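Local structure of ectoine dioxygenase (Sphingopyxis alaskensis, 4MHR) at residues 14-19 with 159-164; 85-90 with 104-109. The protein catalyses the iron(II)- and 2-oxoglutarate-dependent hydroxylation of L-ectoine to 5-hydroxyectoine, a compatible solute that helps cells survive osmotic stress. All coordinates share one frame; numbering follows the deposited sequence.

Overall arrangement
Both contacts are partly buried, and they lie well apart in one cupin-type chain, their centres 27 Å from each other and their nearest atoms about 13 Å. Contact 1 is the long-range one: the N-terminal loop of 14-19 reaches helix 154-162, which begins at the iron ligand Asp154, two residues after the iron ligand His152. Contact 2 bridges a short distance in sequence, from the turn before edge strand 88-90 to the end of helix 103-106, and falls within the stretch of chain that separates the two halves of contact 1. No helix or strand is shared. Charge dominates contact 1, an arginine on a glutamate beside a valine; contact 2 is smaller, with one threonine facing one neutral glutamine.

Contact 1 (14-19 with 159-164); sequences PSRQRA and HVEDGM
The loop 14-19 passes the C-terminal part of helix 154-162 with Ser15 and Val160 closest in backbone, their CA atoms 6.9 Å apart, a separation bridged by side chains. Arg16 does most of the work. With CG anti to the carbonyl carbon (chi1 -44°) and the chain extended to NE, its guanidinium passes over Val160 to the carboxylate of Glu161. Two nitrogens hold one oxygen: NH1 of Arg16 lies 2.9 Å from OE2 of Glu161, and NH2 of Arg16 is 3.2 Å from the same OE2. In this end-on salt bridge OE2 lies in the guanidinium plane, and the nitrogens come to it on the anti side of the carboxylate, somewhat out of that group's plane; the two flat groups stand 85° apart. Neither bond is straight, as expected when two N-H groups converge on a single acceptor.

Val160 packs against the arginine: its CG1 lies over one guanidinium face, offset toward the rim, 3.8 Å from Arg16 NE. Its other methyl, CG2, meets Ser15 CB at 3.9 Å. The hydroxyl of Ser15 turns to Glu156, which also takes a salt bridge from Arg16 NH2; two acidic side chains of one helix thus share the arginine's charge. The active site is near, the Arg16 side chain about 8 Å from that of the iron ligand His152. The loop leads into strand 23-25, and Tyr196 of its partner strand 195-197 touches both Ser15 and His159, so the two-stranded sheet borders helix 154-162 here.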
ATOM      1  N   PRO A  14       7.668 -10.886 -16.558  1.00 37.28           N
ATOM      2  CA  PRO A  14       8.566  -9.951 -17.323  1.00 36.42           C
ATOM      3  C   PRO A  14       7.912  -8.669 -17.697  1.00 32.62           C
ATOM      4  O   PRO A  14       6.771  -8.685 -18.120  1.00 33.45           O
ATOM      5  CB  PRO A  14       8.912 -10.741 -18.587  1.00 39.24           C
ATOM      6  CG  PRO A  14       7.814 -11.727 -18.733  1.00 41.80           C
ATOM      7  CD  PRO A  14       7.290 -12.057 -17.354  1.00 41.09           C
ATOM      8  N   SER A  15       8.569  -7.548 -17.498  1.00 33.55           N
ATOM      9  CA  SER A  15       7.998  -6.284 -17.885  1.00 36.00           C
ATOM     10  C   SER A  15       9.137  -5.367 -18.296  1.00 43.68           C
ATOM     11  O   SER A  15      10.305  -5.625 -17.951  1.00 41.80           O
ATOM     12  CB  SER A  15       7.204  -5.650 -16.715  1.00 34.91           C
ATOM     13  OG  SER A  15       6.601  -4.408 -17.075  1.00 33.37           O
ATOM     14  N   ARG A  16       8.780  -4.272 -18.980  1.00 44.93           N
ATOM     15  CA  ARG A  16       9.759  -3.292 -19.483  1.00 46.05           C
ATOM     16  C   ARG A  16      10.835  -3.885 -20.410  1.00 46.50           C
ATOM     17  O   ARG A  16      11.922  -3.357 -20.481  1.00 49.50           O
ATOM     18  CB  ARG A  16      10.421  -2.510 -18.348  1.00 42.56           C
ATOM     19  CG  ARG A  16       9.422  -2.072 -17.304  1.00 44.17           C
ATOM     20  CD  ARG A  16      10.003  -1.080 -16.380  1.00 44.23           C
ATOM     21  NE  ARG A  16       9.200  -0.941 -15.166  1.00 41.22           N
ATOM     22  CZ  ARG A  16       9.616  -0.289 -14.100  1.00 36.24           C
ATOM     23  NH1 ARG A  16      10.794   0.318 -14.079  1.00 40.98           N
ATOM     24  NH2 ARG A  16       8.848  -0.206 -13.027  1.00 40.82           N
ATOM     25  N   GLN A  17      10.507  -4.958 -21.121  1.00 48.79           N
ATOM     26  CA  GLN A  17      11.452  -5.624 -22.014  1.00 63.64           C
ATOM     27  C   GLN A  17      11.063  -5.297 -23.456  1.00 67.65           C
ATOM     28  O   GLN A  17      11.880  -4.798 -24.202  1.00 84.59           O
ATOM     29  CB  GLN A  17      11.523  -7.144 -21.738  1.00 60.12           C
ATOM     30  CG  GLN A  17      12.260  -7.492 -20.437  1.00 62.76           C
ATOM     31  CD  GLN A  17      12.082  -8.948 -20.022  1.00 68.62           C
ATOM     32  OE1 GLN A  17      11.686  -9.787 -20.834  1.00 79.63           O
ATOM     33  NE2 GLN A  17      12.357  -9.254 -18.744  1.00 68.00           N
ATOM     34  N   ARG A  18       9.805  -5.508 -23.820  1.00 77.54           N
ATOM     35  CA  ARG A  18       9.312  -5.139 -25.148  1.00 73.56           C
ATOM     36  C   ARG A  18       8.914  -3.670 -25.276  1.00 75.31           C
ATOM     37  O   ARG A  18       8.831  -2.897 -24.286  1.00 64.94           O
ATOM     38  CB  ARG A  18       8.102  -5.996 -25.543  1.00 80.42           C
ATOM     39  CG  ARG A  18       8.283  -7.497 -25.451  1.00 85.01           C
ATOM     40  CD  ARG A  18       9.547  -7.984 -26.150  1.00 93.44           C
ATOM     41  NE  ARG A  18       9.465  -9.408 -26.516  1.00 96.52           N
ATOM     42  CZ  ARG A  18      10.491 -10.176 -26.892  1.00 85.97           C
ATOM     43  NH1 ARG A  18      11.731  -9.701 -26.957  1.00 83.87           N
ATOM     44  NH2 ARG A  18      10.273 -11.446 -27.200  1.00 83.49           N
ATOM     45  N   ALA A  19       8.666  -3.296 -26.534  1.00 72.66           N
ATOM     46  CA  ALA A  19       8.147  -1.986 -26.865  1.00 66.60           C
ATOM     47  C   ALA A  19       6.628  -2.055 -26.926  1.00 60.79           C
ATOM     48  O   ALA A  19       6.002  -1.017 -26.905  1.00 61.54           O
ATOM     49  CB  ALA A  19       8.729  -1.466 -28.187  1.00 68.59           C
ATOM     50  N   HIS A 159       8.662  -5.805  -8.416  1.00 25.33           N
ATOM     51  CA  HIS A 159       9.245  -6.909  -9.110  1.00 31.05           C
ATOM     52  C   HIS A 159      10.437  -6.427  -9.984  1.00 35.13           C
ATOM     53  O   HIS A 159      11.576  -6.874  -9.801  1.00 30.94           O
ATOM     54  CB  HIS A 159       8.177  -7.522  -9.982  1.00 31.00           C
ATOM     55  CG  HIS A 159       8.653  -8.681 -10.792  1.00 31.59           C
ATOM     56  ND1 HIS A 159       8.953  -9.912 -10.236  1.00 33.64           N
ATOM     57  CD2 HIS A 159       8.920  -8.787 -12.110  1.00 30.05           C
ATOM     58  CE1 HIS A 159       9.344 -10.727 -11.199  1.00 33.99           C
ATOM     59  NE2 HIS A 159       9.317 -10.073 -12.345  1.00 30.70           N
ATOM     60  N   VAL A 160      10.156  -5.503 -10.904  1.00 34.21           N
ATOM     61  CA  VAL A 160      11.163  -5.034 -11.885  1.00 35.06           C
ATOM     62  C   VAL A 160      12.313  -4.339 -11.179  1.00 38.35           C
ATOM     63  O   VAL A 160      13.489  -4.636 -11.461  1.00 34.77           O
ATOM     64  CB  VAL A 160      10.588  -4.105 -12.961  1.00 36.52           C
ATOM     65  CG1 VAL A 160      11.729  -3.465 -13.803  1.00 41.40           C
ATOM     66  CG2 VAL A 160       9.677  -4.890 -13.853  1.00 36.00           C
ATOM     67  N   GLU A 161      11.998  -3.463 -10.232  1.00 34.56           N
ATOM     68  CA  GLU A 161      13.036  -2.699  -9.551  1.00 35.19           C
ATOM     69  C   GLU A 161      13.574  -3.246  -8.238  1.00 39.37           C
ATOM     70  O   GLU A 161      14.713  -2.995  -7.912  1.00 34.92           O
ATOM     71  CB  GLU A 161      12.611  -1.228  -9.385  1.00 38.92           C
ATOM     72  CG  GLU A 161      12.106  -0.593 -10.683  1.00 39.41           C
ATOM     73  CD  GLU A 161      11.783   0.899 -10.567  1.00 45.02           C
ATOM     74  OE1 GLU A 161      12.328   1.557  -9.686  1.00 49.43           O
ATOM     75  OE2 GLU A 161      10.985   1.413 -11.373  1.00 43.40           O
ATOM     76  N   ASP A 162      12.795  -3.994  -7.459  1.00 33.34           N
ATOM     77  CA  ASP A 162      13.282  -4.411  -6.172  1.00 30.13           C
ATOM     78  C   ASP A 162      13.589  -5.918  -6.122  1.00 29.91           C
ATOM     79  O   ASP A 162      14.173  -6.401  -5.141  1.00 37.50           O
ATOM     80  CB  ASP A 162      12.320  -4.068  -5.028  1.00 30.56           C
ATOM     81  CG  ASP A 162      12.014  -2.620  -4.916  1.00 40.63           C
ATOM     82  OD1 ASP A 162      12.968  -1.803  -5.038  1.00 40.27           O
ATOM     83  OD2 ASP A 162      10.786  -2.271  -4.674  1.00 40.78           O
ATOM     84  N   GLY A 163      13.202  -6.635  -7.161  1.00 31.84           N
ATOM     85  CA  GLY A 163      13.373  -8.101  -7.240  1.00 32.83           C
ATOM     86  C   GLY A 163      12.336  -8.933  -6.513  1.00 34.36           C
ATOM     87  O   GLY A 163      12.606 -10.109  -6.190  1.00 31.04           O
ATOM     88  N   MET A 164      11.122  -8.380  -6.283  1.00 29.24           N
ATOM     89  CA  MET A 164      10.104  -9.160  -5.539  1.00 29.24           C
ATOM     90  C   MET A 164       9.606 -10.147  -6.515  1.00 25.93           C
ATOM     91  O   MET A 164       9.057  -9.760  -7.535  1.00 28.64           O
ATOM     92  CB  MET A 164       8.978  -8.272  -4.935  1.00 29.50           C
ATOM     93  CG  MET A 164       7.845  -9.020  -4.341  1.00 28.62           C
ATOM     94  SD  MET A 164       6.470  -7.982  -3.770  1.00 26.70           S
ATOM     95  CE  MET A 164       7.178  -6.968  -2.502  1.00 29.60           C
TER

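Contact 2 (85-90 with 104-109); sequences ADTIVT and HAQSPV
Thr87 and Gln106 meet at the edge of the main antiparallel sheet of this cupin fold, where the 3-10 turn 85-87 leads into edge strand 88-90 and helix 103-106 follows the adjacent strand 97-101. The two side chains approach from opposite directions, and only 74 Å² is buried between the segments, so a single pair carries the contact.

Gln106 spans most of the gap. Its CG is anti to the carbonyl carbon (chi1 -59°) and the chain stays extended to CD (chi2 -173°), which carries the side chain away from the helix to Thr87; the CA atoms of Thr87 and Gln106 are 9.7 Å apart. On the other side, a chi1 of 68° sets Thr87 OG1 between its own backbone N and carbonyl carbon, while CG2 takes the place anti to the carbonyl carbon. The hydroxyl bonds back to the carbonyl O of Asp84, just before the 3-10 segment, and this is its strongest polar partner. Thr87 is buried, so that bond satisfies a polar group inside the protein and fixes the threonine's rotation.

The Gln106 side chain also touches Leu83, Asp84 and Ile100, the last on strand 97-101. An alanine in place of Gln106 would probably open a gap beside Thr87 and Ile100 and take away the turn's side-chain contact with the helix end. The ectoine-binding Gln135 is not far off, its side chain about 10 Å from that of Thr87. The turn on the strand side is closed by its own backbone hydrogen bond, Ile88 N to Ala85 O at 3.3 Å.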
ATOM      1  N   ALA A  85      17.275  12.348   6.798  1.00 45.48           N
ATOM      2  CA  ALA A  85      16.953  13.222   5.666  1.00 45.42           C
ATOM      3  C   ALA A  85      16.731  12.489   4.371  1.00 44.39           C
ATOM      4  O   ALA A  85      15.991  12.984   3.508  1.00 44.71           O
ATOM      5  CB  ALA A  85      18.062  14.273   5.433  1.00 50.97           C
ATOM      6  N   ASP A  86      17.384  11.340   4.207  1.00 40.77           N
ATOM      7  CA  ASP A  86      17.280  10.609   2.966  1.00 46.42           C
ATOM      8  C   ASP A  86      15.882  10.028   2.853  1.00 45.61           C
ATOM      9  O   ASP A  86      15.515   9.619   1.774  1.00 39.23           O
ATOM     10  CB  ASP A  86      18.258   9.434   2.884  1.00 51.64           C
ATOM     11  CG  ASP A  86      19.699   9.878   2.930  1.00 60.95           C
ATOM     12  OD1 ASP A  86      19.984  11.048   2.587  1.00 64.95           O
ATOM     13  OD2 ASP A  86      20.539   9.053   3.314  1.00 73.68           O
ATOM     14  N   THR A  87      15.139   9.951   3.957  1.00 37.11           N
ATOM     15  CA  THR A  87      13.794   9.308   3.897  1.00 38.75           C
ATOM     16  C   THR A  87      12.662  10.315   3.541  1.00 41.16           C
ATOM     17  O   THR A  87      11.485   9.938   3.392  1.00 35.58           O
ATOM     18  CB  THR A  87      13.458   8.569   5.175  1.00 31.78           C
ATOM     19  OG1 THR A  87      13.261   9.483   6.267  1.00 28.22           O
ATOM     20  CG2 THR A  87      14.546   7.483   5.544  1.00 33.92           C
ATOM     21  N   ILE A  88      13.018  11.594   3.384  1.00 37.97           N
ATOM     22  CA  ILE A  88      11.976  12.649   3.286  1.00 37.67           C
ATOM     23  C   ILE A  88      11.797  12.993   1.854  1.00 36.74           C
ATOM     24  O   ILE A  88      12.806  13.192   1.153  1.00 39.14           O
ATOM     25  CB  ILE A  88      12.395  13.895   4.089  1.00 42.19           C
ATOM     26  CG1 ILE A  88      12.843  13.482   5.490  1.00 42.86           C
ATOM     27  CG2 ILE A  88      11.338  14.996   4.029  1.00 39.46           C
ATOM     28  CD1 ILE A  88      11.816  13.593   6.543  1.00 49.58           C
ATOM     29  N   VAL A  89      10.545  12.997   1.374  1.00 32.69           N
ATOM     30  CA  VAL A  89      10.221  13.462   0.040  1.00 33.78           C
ATOM     31  C   VAL A  89       9.426  14.756   0.174  1.00 36.83           C
ATOM     32  O   VAL A  89       8.397  14.841   0.916  1.00 32.29           O
ATOM     33  CB  VAL A  89       9.423  12.425  -0.777  1.00 41.05           C
ATOM     34  CG1 VAL A  89       9.049  12.972  -2.177  1.00 39.97           C
ATOM     35  CG2 VAL A  89      10.232  11.140  -0.888  1.00 44.54           C
ATOM     36  N   THR A  90       9.906  15.773  -0.526  1.00 32.41           N
ATOM     37  CA  THR A  90       9.336  17.086  -0.443  1.00 35.91           C
ATOM     38  C   THR A  90       8.639  17.406  -1.746  1.00 41.88           C
ATOM     39  O   THR A  90       8.876  16.725  -2.774  1.00 40.78           O
ATOM     40  CB  THR A  90      10.427  18.138  -0.138  1.00 38.20           C
ATOM     41  OG1 THR A  90      11.279  18.230  -1.248  1.00 38.31           O
ATOM     42  CG2 THR A  90      11.257  17.768   1.057  1.00 37.14           C
ATOM     43  N   HIS A 104       7.988   2.984   9.964  1.00 32.77           N
ATOM     44  CA  HIS A 104       7.893   1.888  10.879  1.00 35.66           C
ATOM     45  C   HIS A 104       9.237   1.698  11.606  1.00 41.42           C
ATOM     46  O   HIS A 104       9.255   1.117  12.665  1.00 43.78           O
ATOM     47  CB  HIS A 104       7.488   0.601  10.136  1.00 29.77           C
ATOM     48  CG  HIS A 104       8.583   0.043   9.284  1.00 30.25           C
ATOM     49  ND1 HIS A 104       9.026   0.650   8.134  1.00 33.96           N
ATOM     50  CD2 HIS A 104       9.371  -1.046   9.451  1.00 31.85           C
ATOM     51  CE1 HIS A 104      10.004  -0.057   7.604  1.00 31.24           C
ATOM     52  NE2 HIS A 104      10.221  -1.096   8.379  1.00 36.29           N
ATOM     53  N   ALA A 105      10.340   2.170  11.008  1.00 40.34           N
ATOM     54  CA  ALA A 105      11.668   2.037  11.620  1.00 41.77           C
ATOM     55  C   ALA A 105      12.030   3.283  12.446  1.00 47.53           C
ATOM     56  O   ALA A 105      12.711   3.140  13.414  1.00 48.99           O
ATOM     57  CB  ALA A 105      12.731   1.762  10.579  1.00 38.48           C
ATOM     58  N   GLN A 106      11.484   4.462  12.128  1.00 40.53           N
ATOM     59  CA  GLN A 106      11.888   5.715  12.754  1.00 37.00           C
ATOM     60  C   GLN A 106      10.962   6.202  13.834  1.00 37.99           C
ATOM     61  O   GLN A 106      11.324   7.082  14.577  1.00 43.95           O
ATOM     62  CB  GLN A 106      11.953   6.785  11.683  1.00 37.13           C
ATOM     63  CG  GLN A 106      12.922   6.468  10.554  1.00 32.10           C
ATOM     64  CD  GLN A 106      13.088   7.621   9.594  1.00 41.11           C
ATOM     65  OE1 GLN A 106      12.335   7.793   8.595  1.00 40.07           O
ATOM     66  NE2 GLN A 106      14.081   8.425   9.856  1.00 39.47           N
ATOM     67  N   SER A 107       9.733   5.669  13.912  1.00 36.93           N
ATOM     68  CA  SER A 107       8.711   6.165  14.821  1.00 34.50           C
ATOM     69  C   SER A 107       8.185   4.957  15.633  1.00 42.70           C
ATOM     70  O   SER A 107       7.699   3.992  15.035  1.00 39.34           O
ATOM     71  CB  SER A 107       7.531   6.767  14.043  1.00 35.96           C
ATOM     72  OG  SER A 107       6.424   7.002  14.915  1.00 36.97           O
ATOM     73  N   PRO A 108       8.343   4.985  16.972  1.00 40.63           N
ATOM     74  CA  PRO A 108       7.865   3.937  17.842  1.00 40.04           C
ATOM     75  C   PRO A 108       6.348   3.727  17.743  1.00 34.27           C
ATOM     76  O   PRO A 108       5.885   2.602  17.852  1.00 34.01           O
ATOM     77  CB  PRO A 108       8.270   4.435  19.260  1.00 41.48           C
ATOM     78  CG  PRO A 108       9.523   5.217  19.028  1.00 46.02           C
ATOM     79  CD  PRO A 108       9.346   5.845  17.645  1.00 46.91           C
ATOM     80  N   VAL A 109       5.581   4.792  17.596  1.00 31.61           N
ATOM     81  CA  VAL A 109       4.136   4.666  17.395  1.00 32.60           C
ATOM     82  C   VAL A 109       3.811   3.903  16.082  1.00 34.40           C
ATOM     83  O   VAL A 109       2.975   2.999  16.091  1.00 32.33           O
ATOM     84  CB  VAL A 109       3.504   6.060  17.331  1.00 35.31           C
ATOM     85  CG1 VAL A 109       2.033   5.998  16.964  1.00 39.87           C
ATOM     86  CG2 VAL A 109       3.674   6.813  18.665  1.00 40.81           C
TER